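Local structure of DnaJ homolog subfamily C member 10 (Mus musculus, 3APQ) at residues Asn40-Gly43 / Asp44-Ile48; Trp83-Arg87 / Tyr88-Ile92; Leu132-Thr135 / Trp136-Phe139; Asn185-Ser189 / Lys190-Val194. The protein reduces disulfide bonds in the endoplasmic reticulum, serving both correct folding and degradation of misfolded proteins, and is represented here by its J domain and first thioredoxin domain. All coordinates share one frame; numbering follows the deposited sequence.

Contact 1 (Asn40-Gly43 / Asp44-Ile48)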
loop_
_atom_site.group_PDB
_atom_site.type_symbol
_atom_site.label_atom_id
_atom_site.label_comp_id
_atom_site.label_asym_id
_atom_site.label_seq_id
_atom_site.Cartn_x
_atom_site.Cartn_y
_atom_site.Cartn_z
ATOM N N ASN A 40 10.204 22.362 18.361
ATOM C CA ASN A 40 9.572 21.105 18.756
ATOM C C ASN A 40 9.057 20.297 17.571
ATOM O O ASN A 40 8.619 19.134 17.734
ATOM C CB ASN A 40 8.380 21.387 19.672
ATOM C CG ASN A 40 8.757 22.219 20.897
ATOM O OD1 ASN A 40 9.887 22.707 21.018
ATOM N ND2 ASN A 40 7.796 22.393 21.815
ATOM N N ALA A 41 9.033 20.904 16.381
ATOM C CA ALA A 41 8.492 20.169 15.215
ATOM C C ALA A 41 9.124 18.790 15.055
ATOM O O ALA A 41 8.424 17.801 14.825
ATOM C CB ALA A 41 8.636 20.968 13.925
ATOM N N HIS A 42 10.449 18.719 15.162
ATOM C CA HIS A 42 11.143 17.441 15.016
ATOM C C HIS A 42 10.630 16.414 16.057
ATOM O O HIS A 42 10.184 15.299 15.693
ATOM C CB HIS A 42 12.636 17.681 15.143
ATOM C CG HIS A 42 13.463 16.459 14.962
ATOM N ND1 HIS A 42 13.646 15.863 13.730
ATOM C CD2 HIS A 42 14.177 15.727 15.850
ATOM C CE1 HIS A 42 14.430 14.804 13.875
ATOM N NE2 HIS A 42 14.769 14.704 15.151
ATOM N N GLY A 43 10.649 16.792 17.340
ATOM C CA GLY A 43 10.243 15.849 18.424
ATOM C C GLY A 43 8.810 15.345 18.309
ATOM O O GLY A 43 8.524 14.133 18.424
ATOM N N ASP A 44 7.903 16.298 18.050
ATOM C CA ASP A 44 6.489 16.015 17.823
ATOM C C ASP A 44 6.304 14.989 16.663
ATOM O O ASP A 44 5.541 14.003 16.762
ATOM C CB ASP A 44 5.719 17.319 17.471
ATOM C CG ASP A 44 5.870 18.416 18.522
ATOM O OD1 ASP A 44 6.114 18.095 19.701
ATOM O OD2 ASP A 44 5.766 19.633 18.163
ATOM N N PHE A 45 6.996 15.226 15.555
ATOM C CA PHE A 45 6.855 14.323 14.412
ATOM C C PHE A 45 7.420 12.913 14.673
ATOM O O PHE A 45 6.892 11.889 14.164
ATOM C CB PHE A 45 7.466 14.932 13.156
ATOM C CG PHE A 45 7.079 14.224 11.879
ATOM C CD1 PHE A 45 5.743 14.203 11.475
ATOM C CD2 PHE A 45 8.012 13.567 11.110
ATOM C CE1 PHE A 45 5.366 13.542 10.300
ATOM C CE2 PHE A 45 7.649 12.908 9.934
ATOM C CZ PHE A 45 6.341 12.903 9.527
ATOM N N LEU A 46 8.538 12.856 15.389
ATOM C CA LEU A 46 9.126 11.565 15.791
ATOM C C LEU A 46 8.045 10.695 16.496
ATOM O O LEU A 46 7.951 9.500 16.229
ATOM C CB LEU A 46 10.349 11.792 16.719
ATOM C CG LEU A 46 11.671 12.281 16.104
ATOM C CD1 LEU A 46 12.793 12.089 17.077
ATOM C CD2 LEU A 46 11.998 11.539 14.850
ATOM N N LYS A 47 7.256 11.303 17.388
ATOM C CA LYS A 47 6.230 10.566 18.137
ATOM C C LYS A 47 5.133 10.056 17.216
ATOM O O LYS A 47 4.673 8.951 17.386
ATOM C CB LYS A 47 5.562 11.429 19.193
ATOM C CG LYS A 47 6.478 11.899 20.346
ATOM C CD LYS A 47 5.896 13.077 21.214
ATOM C CE LYS A 47 4.459 12.828 21.780
ATOM N NZ LYS A 47 3.316 13.194 20.814
ATOM N N ILE A 48 4.703 10.897 16.275
ATOM C CA ILE A 48 3.649 10.495 15.312
ATOM C C ILE A 48 4.223 9.395 14.422
ATOM O O ILE A 48 3.559 8.403 14.122
ATOM C CB ILE A 48 3.174 11.713 14.416
ATOM C CG1 ILE A 48 2.410 12.777 15.174
ATOM C CG2 ILE A 48 2.332 11.251 13.232
ATOM C CD1 ILE A 48 1.925 12.372 16.546
#
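D44 turns back on N40 at the start of helix 41-55 in the J domain. Its N-H makes an almost straight bond (172°) to N40 O, at 2.9 Å. Because CG stands anti to the carbonyl carbon (chi1 -56°), the carboxylate also folds over that carbonyl, and D44 OD2 comes within 2.9 Å of N40 O although both are acceptors. F45 N bonds to A41 O, while the ring leaves the turn for A27 of helix 16-30 and for Y80, a place suited to a large apolar group. L46 N takes H42 O at 3.0 Å, and its side chain makes a CH-pi contact: CG sits over one face of the imidazole, 4.3 Å from the centroid of the H42 ring. L46 CD1 comes to 3.8 Å from H42 NE2, and H42 ND1 is held by the hydroxyl of Y80. Replacing L46 by an alanine would probably lose the CH-pi contact with H42 and open a gap beside Y80. K47 N closes the turn on G43 O with a longer bond of 3.3 Å. The D44 carboxylate lies in the first turn, where the helix's N-terminal end would probably favour a negative charge, although the nearness of N40 O would work against it.

Contact 2 (Trp83-Arg87 / Tyr88-Ile92)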
loop_
_atom_site.group_PDB
_atom_site.type_symbol
_atom_site.label_atom_id
_atom_site.label_comp_id
_atom_site.label_asym_id
_atom_site.label_seq_id
_atom_site.Cartn_x
_atom_site.Cartn_y
_atom_site.Cartn_z
ATOM N N TRP A 83 9.068 15.709 3.182
ATOM C CA TRP A 83 7.692 16.136 2.942
ATOM C C TRP A 83 7.211 15.650 1.576
ATOM O O TRP A 83 6.062 15.222 1.434
ATOM C CB TRP A 83 7.577 17.649 2.983
ATOM C CG TRP A 83 6.186 18.195 2.849
ATOM C CD1 TRP A 83 5.313 18.473 3.877
ATOM C CD2 TRP A 83 5.551 18.616 1.647
ATOM N NE1 TRP A 83 4.139 18.989 3.362
ATOM C CE2 TRP A 83 4.266 19.108 2.005
ATOM C CE3 TRP A 83 5.918 18.583 0.275
ATOM C CZ2 TRP A 83 3.343 19.573 1.056
ATOM C CZ3 TRP A 83 4.990 19.064 -0.662
ATOM C CH2 TRP A 83 3.720 19.519 -0.271
ATOM N N SER A 84 8.067 15.780 0.579
ATOM C CA SER A 84 7.746 15.369 -0.783
ATOM C C SER A 84 7.384 13.875 -0.858
ATOM O O SER A 84 6.478 13.477 -1.585
ATOM C CB SER A 84 8.964 15.608 -1.690
ATOM O OG SER A 84 8.520 15.410 -3.009
ATOM N N TYR A 85 8.137 13.057 -0.150
ATOM C CA TYR A 85 7.796 11.653 -0.043
ATOM C C TYR A 85 6.355 11.482 0.455
ATOM O O TYR A 85 5.610 10.680 -0.113
ATOM C CB TYR A 85 8.762 10.923 0.916
ATOM C CG TYR A 85 8.378 9.471 1.178
ATOM C CD1 TYR A 85 8.901 8.444 0.400
ATOM C CD2 TYR A 85 7.493 9.139 2.215
ATOM C CE1 TYR A 85 8.552 7.120 0.641
ATOM C CE2 TYR A 85 7.142 7.825 2.469
ATOM C CZ TYR A 85 7.657 6.830 1.660
ATOM O OH TYR A 85 7.311 5.546 1.930
ATOM N N TYR A 86 5.945 12.196 1.516
ATOM C CA TYR A 86 4.567 12.013 2.027
ATOM C C TYR A 86 3.545 12.597 1.060
ATOM O O TYR A 86 2.417 12.109 0.948
ATOM C CB TYR A 86 4.389 12.591 3.439
ATOM C CG TYR A 86 5.278 11.851 4.392
ATOM C CD1 TYR A 86 5.059 10.498 4.689
ATOM C CD2 TYR A 86 6.392 12.488 4.938
ATOM C CE1 TYR A 86 5.934 9.799 5.551
ATOM C CE2 TYR A 86 7.253 11.807 5.800
ATOM C CZ TYR A 86 7.034 10.464 6.075
ATOM O OH TYR A 86 7.910 9.847 6.921
ATOM N N ARG A 87 3.945 13.655 0.354
ATOM C CA ARG A 87 2.984 14.330 -0.486
ATOM C C ARG A 87 2.696 13.509 -1.718
ATOM O O ARG A 87 1.571 13.464 -2.157
ATOM C CB ARG A 87 3.544 15.735 -0.881
ATOM C CG ARG A 87 2.625 16.488 -1.918
ATOM C CD ARG A 87 1.284 16.880 -1.284
ATOM N NE ARG A 87 0.407 17.523 -2.288
ATOM C CZ ARG A 87 -0.208 16.894 -3.269
ATOM N NH1 ARG A 87 -0.099 15.566 -3.385
ATOM N NH2 ARG A 87 -0.973 17.555 -4.128
ATOM N N TYR A 88 3.724 12.872 -2.312
ATOM C CA TYR A 88 3.551 12.273 -3.619
ATOM C C TYR A 88 3.853 10.761 -3.667
ATOM O O TYR A 88 3.485 10.127 -4.650
ATOM C CB TYR A 88 4.449 12.944 -4.651
ATOM C CG TYR A 88 4.089 14.397 -4.926
ATOM C CD1 TYR A 88 2.914 14.729 -5.629
ATOM C CD2 TYR A 88 4.890 15.411 -4.469
ATOM C CE1 TYR A 88 2.573 16.107 -5.896
ATOM C CE2 TYR A 88 4.568 16.803 -4.712
ATOM C CZ TYR A 88 3.401 17.120 -5.429
ATOM O OH TYR A 88 3.054 18.443 -5.687
ATOM N N ASP A 89 4.499 10.207 -2.624
ATOM C CA ASP A 89 5.023 8.818 -2.741
ATOM C C ASP A 89 4.565 7.888 -1.614
ATOM O O ASP A 89 5.235 6.892 -1.312
ATOM C CB ASP A 89 6.568 8.813 -2.800
ATOM C CG ASP A 89 7.126 7.576 -3.559
ATOM O OD1 ASP A 89 6.385 6.844 -4.264
ATOM O OD2 ASP A 89 8.313 7.314 -3.430
ATOM N N PHE A 90 3.441 8.247 -1.004
ATOM C CA PHE A 90 2.964 7.594 0.213
ATOM C C PHE A 90 1.474 7.255 0.055
ATOM O O PHE A 90 0.691 8.123 -0.321
ATOM C CB PHE A 90 3.193 8.523 1.407
ATOM C CG PHE A 90 2.801 7.899 2.689
ATOM C CD1 PHE A 90 3.616 6.935 3.291
ATOM C CD2 PHE A 90 1.563 8.202 3.268
ATOM C CE1 PHE A 90 3.242 6.338 4.507
ATOM C CE2 PHE A 90 1.154 7.606 4.477
ATOM C CZ PHE A 90 2.005 6.670 5.109
ATOM N N GLY A 91 1.100 6.002 0.310
ATOM C CA GLY A 91 -0.315 5.585 0.180
ATOM C C GLY A 91 -0.864 5.888 -1.202
ATOM O O GLY A 91 -1.948 6.459 -1.346
ATOM N N ILE A 92 -0.078 5.528 -2.224
ATOM C CA ILE A 92 -0.311 5.948 -3.605
ATOM C C ILE A 92 -1.750 5.804 -4.064
ATOM O O ILE A 92 -2.277 6.664 -4.784
ATOM C CB ILE A 92 0.599 5.029 -4.605
ATOM C CG1 ILE A 92 2.061 5.413 -4.401
ATOM C CG2 ILE A 92 0.312 5.250 -6.040
ATOM C CD1 ILE A 92 2.224 6.962 -4.157
HETATM O O HOH W 1 5.501 4.538 0.205
HETATM O O HOH W 2 1.326 10.498 -1.336
#
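The C-terminal end of the short helix 83-88, which follows the J-domain helices and leads toward the thioredoxin fold, is finished by the last turn's bonds and three aromatic meetings. Y88 N bonds to S84 O at 2.9 Å; D89 N reaches Y85 O with a more bent angle of 141°, as the chain leaves the helix. On the outer side the neighbours R87 and Y88 stack. R87 CG, anti to the backbone N, lies 3.5 Å from the centroid of the Y88 ring, and a bend at chi2 (68°) brings the guanidinium nearly flat over the same ring, the planes 24° apart. Tyrosine suits this place, offering a broad face to a cation. On the buried side Y86 and F90 form a T-shaped pair: the edge of Y86 is directed at the face of F90, with centroids 5.6 Å apart, and Y85 CE2 touches F90 CD1 at 3.7 Å. F90 then rests on R20 and meets Y52. D89 is held by G125 N and H130 NE2, which flank the redox-active cysteines C126 and C129. Over one face of the Y85 ring lies D89 O, and a water ties the two residues: it is 2.7 Å from Y85 OH and donates to D89 O at 2.8 Å.

Contact 3 (Leu132-Thr135 / Trp136-Phe139); sequences LAPT and WREF
R137 lies back along the helix over A133: its chain runs extended from CG to NE, and one face of the guanidinium rests on the methyl, with NH1 3.8 Å from A133 CB. CG anti to the carbonyl carbon (chi1 -67°) carries the chain past A133 O, which CG approaches to 3.3 Å. The small alanine lets the flat group settle so close. The charge has its partners beyond the turn, since NE forms a salt bridge with D96 and NH2 bonds to I92 O. A leucine in place of R137 would probably leave D96 without its counter-charge and I92 O without that donor. W136 takes another direction: CG is anti to its N (chi1 -168°), and the indole turns inward, one face receiving F139 CD2 3.8 Å above its plane while L132 CG packs 4.4 Å from W136 CB. Main-chain bonds from W136 N to L132 O (2.9 Å) and from R137 N to A133 O bind the turn, but P134 has no N-H to give and the helix is kinked here, as in thioredoxins generally. Helix 127-142 is the crossover between strands 117-122 and 148-153; L132 and W136 cover L172 of strand 171-175, whereas T135, E138 and F139 face helix 190-202.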
loop_
_atom_site.group_PDB
_atom_site.type_symbol
_atom_site.label_atom_id
_atom_site.label_comp_id
_atom_site.label_asym_id
_atom_site.label_seq_id
_atom_site.Cartn_x
_atom_site.Cartn_y
_atom_site.Cartn_z
ATOM N N LEU A 132 3.356 4.924 -14.363
ATOM C CA LEU A 132 2.248 3.983 -14.551
ATOM C C LEU A 132 0.996 4.336 -13.686
ATOM O O LEU A 132 -0.136 4.121 -14.100
ATOM C CB LEU A 132 2.729 2.565 -14.257
ATOM C CG LEU A 132 1.623 1.532 -14.159
ATOM C CD1 LEU A 132 0.925 1.332 -15.537
ATOM C CD2 LEU A 132 2.185 0.169 -13.647
ATOM N N ALA A 133 1.212 4.903 -12.514
ATOM C CA ALA A 133 0.098 5.215 -11.598
ATOM C C ALA A 133 -1.185 5.810 -12.211
ATOM O O ALA A 133 -2.260 5.290 -11.979
ATOM C CB ALA A 133 0.573 6.014 -10.406
ATOM N N PRO A 134 -1.091 6.912 -12.998
ATOM C CA PRO A 134 -2.354 7.447 -13.486
ATOM C C PRO A 134 -3.078 6.475 -14.404
ATOM O O PRO A 134 -4.300 6.453 -14.388
ATOM C CB PRO A 134 -1.924 8.708 -14.265
ATOM C CG PRO A 134 -0.722 9.149 -13.533
ATOM C CD PRO A 134 0.021 7.852 -13.270
ATOM N N THR A 135 -2.343 5.733 -15.224
ATOM C CA THR A 135 -2.936 4.733 -16.123
ATOM C C THR A 135 -3.520 3.568 -15.350
ATOM O O THR A 135 -4.618 3.128 -15.682
ATOM C CB THR A 135 -1.887 4.176 -17.071
ATOM O OG1 THR A 135 -1.282 5.254 -17.773
ATOM C CG2 THR A 135 -2.480 3.169 -18.104
ATOM N N TRP A 136 -2.823 3.086 -14.299
ATOM C CA TRP A 136 -3.376 2.019 -13.491
ATOM C C TRP A 136 -4.744 2.489 -12.920
ATOM O O TRP A 136 -5.692 1.718 -12.857
ATOM C CB TRP A 136 -2.393 1.681 -12.370
ATOM C CG TRP A 136 -2.703 0.416 -11.620
ATOM C CD1 TRP A 136 -3.097 0.302 -10.317
ATOM C CD2 TRP A 136 -2.713 -0.919 -12.169
ATOM N NE1 TRP A 136 -3.291 -1.040 -9.999
ATOM C CE2 TRP A 136 -3.073 -1.798 -11.123
ATOM C CE3 TRP A 136 -2.412 -1.445 -13.440
ATOM C CZ2 TRP A 136 -3.161 -3.203 -11.303
ATOM C CZ3 TRP A 136 -2.514 -2.844 -13.635
ATOM C CH2 TRP A 136 -2.871 -3.693 -12.576
ATOM N N ARG A 137 -4.826 3.731 -12.453
ATOM C CA ARG A 137 -6.081 4.267 -11.914
ATOM C C ARG A 137 -7.186 4.337 -12.989
ATOM O O ARG A 137 -8.327 3.979 -12.722
ATOM C CB ARG A 137 -5.880 5.693 -11.400
ATOM C CG ARG A 137 -4.968 5.797 -10.173
ATOM C CD ARG A 137 -4.738 7.274 -9.859
ATOM N NE ARG A 137 -3.865 7.319 -8.692
ATOM C CZ ARG A 137 -2.652 7.849 -8.685
ATOM N NH1 ARG A 137 -2.203 8.524 -9.765
ATOM N NH2 ARG A 137 -1.911 7.748 -7.573
ATOM N N GLU A 138 -6.830 4.801 -14.204
ATOM C CA GLU A 138 -7.809 4.924 -15.296
ATOM C C GLU A 138 -8.284 3.525 -15.728
ATOM O O GLU A 138 -9.494 3.293 -15.968
ATOM C CB GLU A 138 -7.205 5.702 -16.500
ATOM C CG GLU A 138 -8.183 5.784 -17.712
ATOM C CD GLU A 138 -7.579 6.451 -18.980
ATOM O OE1 GLU A 138 -6.342 6.309 -19.227
ATOM O OE2 GLU A 138 -8.370 7.073 -19.736
ATOM N N PHE A 139 -7.334 2.595 -15.797
ATOM C CA PHE A 139 -7.651 1.209 -16.145
ATOM C C PHE A 139 -8.607 0.602 -15.098
ATOM O O PHE A 139 -9.615 -0.059 -15.447
ATOM C CB PHE A 139 -6.322 0.432 -16.232
ATOM C CG PHE A 139 -6.458 -1.040 -16.043
ATOM C CD1 PHE A 139 -7.080 -1.818 -17.002
ATOM C CD2 PHE A 139 -5.959 -1.653 -14.913
ATOM C CE1 PHE A 139 -7.195 -3.197 -16.823
ATOM C CE2 PHE A 139 -6.101 -3.009 -14.718
ATOM C CZ PHE A 139 -6.727 -3.786 -15.697
#

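Contact 4 (Asn185-Ser189 / Lys190-Val194); sequences NGDRS and KESLV
The D187 carboxylate is the flat group of this turn, and its OD1 lies 3.1 Å from S192 CB while gripping S189 twice. S189 N, at 2.8 Å from D187 OD1, arrives on the anti side and stands 34° out of the carboxylate plane; S189 OG donates to the same oxygen at 2.9 Å from the syn side, 21° out. Both donors come from one face of that plane, so a single oxygen fixes the serine's backbone and hydroxyl together. S189 OG can do this because chi1 of 75° places it between the backbone N and the carbonyl carbon, and while donating to D187 it also accepts from S192 N at 3.1 Å. Serine is apt here, being short and able to give and take at once. Its carbonyl has a second task, receiving L193 N at 3.0 Å, with L193 CG only 3.4 Å from the same S189 O. The second carboxylate, that of E191, brings OE1 beside S189 CB at 3.7 Å. S192 OG is held by the hydroxyl of Y184, which also takes part in a bond with R188 N. A side chain at G186 would probably run into S192 OG, consistent with glycine there. R188 has a positive phi, and its carbonyl oxygen meets L193 CD1. Together these make an Asx turn at D187 leading into a serine N-cap at S189, which starts helix 190-202, the last helix of the thioredoxin fold.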
loop_
_atom_site.group_PDB
_atom_site.type_symbol
_atom_site.label_atom_id
_atom_site.label_comp_id
_atom_site.label_asym_id
_atom_site.label_seq_id
_atom_site.Cartn_x
_atom_site.Cartn_y
_atom_site.Cartn_z
ATOM N N ASN A 185 3.335 -8.274 -19.808
ATOM C CA ASN A 185 4.503 -7.750 -20.504
ATOM C C ASN A 185 4.245 -6.738 -21.624
ATOM O O ASN A 185 5.112 -6.529 -22.483
ATOM C CB ASN A 185 5.379 -8.893 -21.041
ATOM C CG ASN A 185 6.214 -9.548 -19.951
ATOM O OD1 ASN A 185 7.037 -8.901 -19.272
ATOM N ND2 ASN A 185 6.014 -10.848 -19.783
ATOM N N GLY A 186 3.120 -6.041 -21.563
ATOM C CA GLY A 186 2.749 -5.111 -22.622
ATOM C C GLY A 186 3.308 -3.706 -22.455
ATOM O O GLY A 186 4.182 -3.484 -21.617
ATOM N N ASP A 187 2.760 -2.753 -23.212
ATOM C CA ASP A 187 3.347 -1.416 -23.326
ATOM C C ASP A 187 2.847 -0.476 -22.209
ATOM O O ASP A 187 3.195 0.714 -22.174
ATOM C CB ASP A 187 3.098 -0.824 -24.728
ATOM C CG ASP A 187 1.641 -0.607 -25.037
ATOM O OD1 ASP A 187 0.803 -0.630 -24.108
ATOM O OD2 ASP A 187 1.328 -0.427 -26.247
ATOM N N ARG A 188 2.038 -1.026 -21.298
ATOM C CA ARG A 188 1.501 -0.296 -20.138
ATOM C C ARG A 188 0.505 0.778 -20.529
ATOM O O ARG A 188 0.128 1.588 -19.689
ATOM C CB ARG A 188 2.621 0.323 -19.235
ATOM C CG ARG A 188 3.481 -0.713 -18.513
ATOM C CD ARG A 188 4.467 -0.125 -17.487
ATOM N NE ARG A 188 5.430 -1.170 -17.145
ATOM C CZ ARG A 188 6.720 -0.986 -16.820
ATOM N NH1 ARG A 188 7.236 0.216 -16.791
ATOM N NH2 ARG A 188 7.493 -2.026 -16.534
ATOM N N SER A 189 0.062 0.787 -21.779
ATOM C CA SER A 189 -1.062 1.698 -22.140
ATOM C C SER A 189 -2.376 1.256 -21.508
ATOM O O SER A 189 -2.543 0.084 -21.160
ATOM C CB SER A 189 -1.195 1.865 -23.662
ATOM O OG SER A 189 -1.763 0.713 -24.215
ATOM N N LYS A 190 -3.315 2.186 -21.296
ATOM C CA LYS A 190 -4.591 1.756 -20.736
ATOM C C LYS A 190 -5.276 0.684 -21.618
ATOM O O LYS A 190 -5.785 -0.310 -21.099
ATOM C CB LYS A 190 -5.554 2.921 -20.503
ATOM C CG LYS A 190 -6.917 2.420 -19.975
ATOM C CD LYS A 190 -7.996 3.463 -20.096
ATOM C CE LYS A 190 -8.026 4.081 -21.497
ATOM N NZ LYS A 190 -8.634 3.144 -22.519
ATOM N N GLU A 191 -5.215 0.856 -22.941
ATOM C CA GLU A 191 -5.893 -0.118 -23.828
ATOM C C GLU A 191 -5.212 -1.503 -23.762
ATOM O O GLU A 191 -5.895 -2.540 -23.736
ATOM C CB GLU A 191 -6.108 0.435 -25.244
ATOM C CG GLU A 191 -6.706 1.868 -25.220
ATOM C CD GLU A 191 -5.636 3.043 -25.218
ATOM O OE1 GLU A 191 -4.616 3.140 -24.403
ATOM O OE2 GLU A 191 -5.862 3.922 -26.089
ATOM N N SER A 192 -3.886 -1.516 -23.653
ATOM C CA SER A 192 -3.148 -2.777 -23.478
ATOM C C SER A 192 -3.502 -3.505 -22.179
ATOM O O SER A 192 -3.649 -4.719 -22.166
ATOM C CB SER A 192 -1.633 -2.535 -23.517
ATOM O OG SER A 192 -0.895 -3.690 -23.104
ATOM N N LEU A 193 -3.603 -2.755 -21.079
ATOM C CA LEU A 193 -3.988 -3.331 -19.768
ATOM C C LEU A 193 -5.388 -3.910 -19.845
ATOM O O LEU A 193 -5.618 -5.059 -19.436
ATOM C CB LEU A 193 -3.880 -2.263 -18.673
ATOM C CG LEU A 193 -2.429 -1.844 -18.361
ATOM C CD1 LEU A 193 -2.398 -0.529 -17.502
ATOM C CD2 LEU A 193 -1.667 -2.927 -17.556
ATOM N N VAL A 194 -6.303 -3.150 -20.443
ATOM C CA VAL A 194 -7.705 -3.597 -20.611
ATOM C C VAL A 194 -7.782 -4.886 -21.439
ATOM O O VAL A 194 -8.393 -5.846 -20.990
ATOM C CB VAL A 194 -8.580 -2.543 -21.224
ATOM C CG1 VAL A 194 -9.965 -3.131 -21.565
ATOM C CG2 VAL A 194 -8.743 -1.320 -20.252
#

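From the N terminus the four contacts follow in series; each closes just a local turn, and none nests in or crosses another. Contact 1 lies early in helix 41-55 of the J domain, and contact 2 ends the helix that leads on toward the thioredoxin fold; they touch where F45 CZ packs 4.0 Å from Y86 CE2. From contact 2 the chain reaches the thioredoxin sheet, and residue I92 joins it to contact 3 in helix 127-142. Contacts 3 and 4, with centres about 10 Å apart, set helix 127-142 against the start of helix 190-202, whereas contacts 1 and 4 stand about 43 Å apart between centres, at opposite sides of the chain's centre.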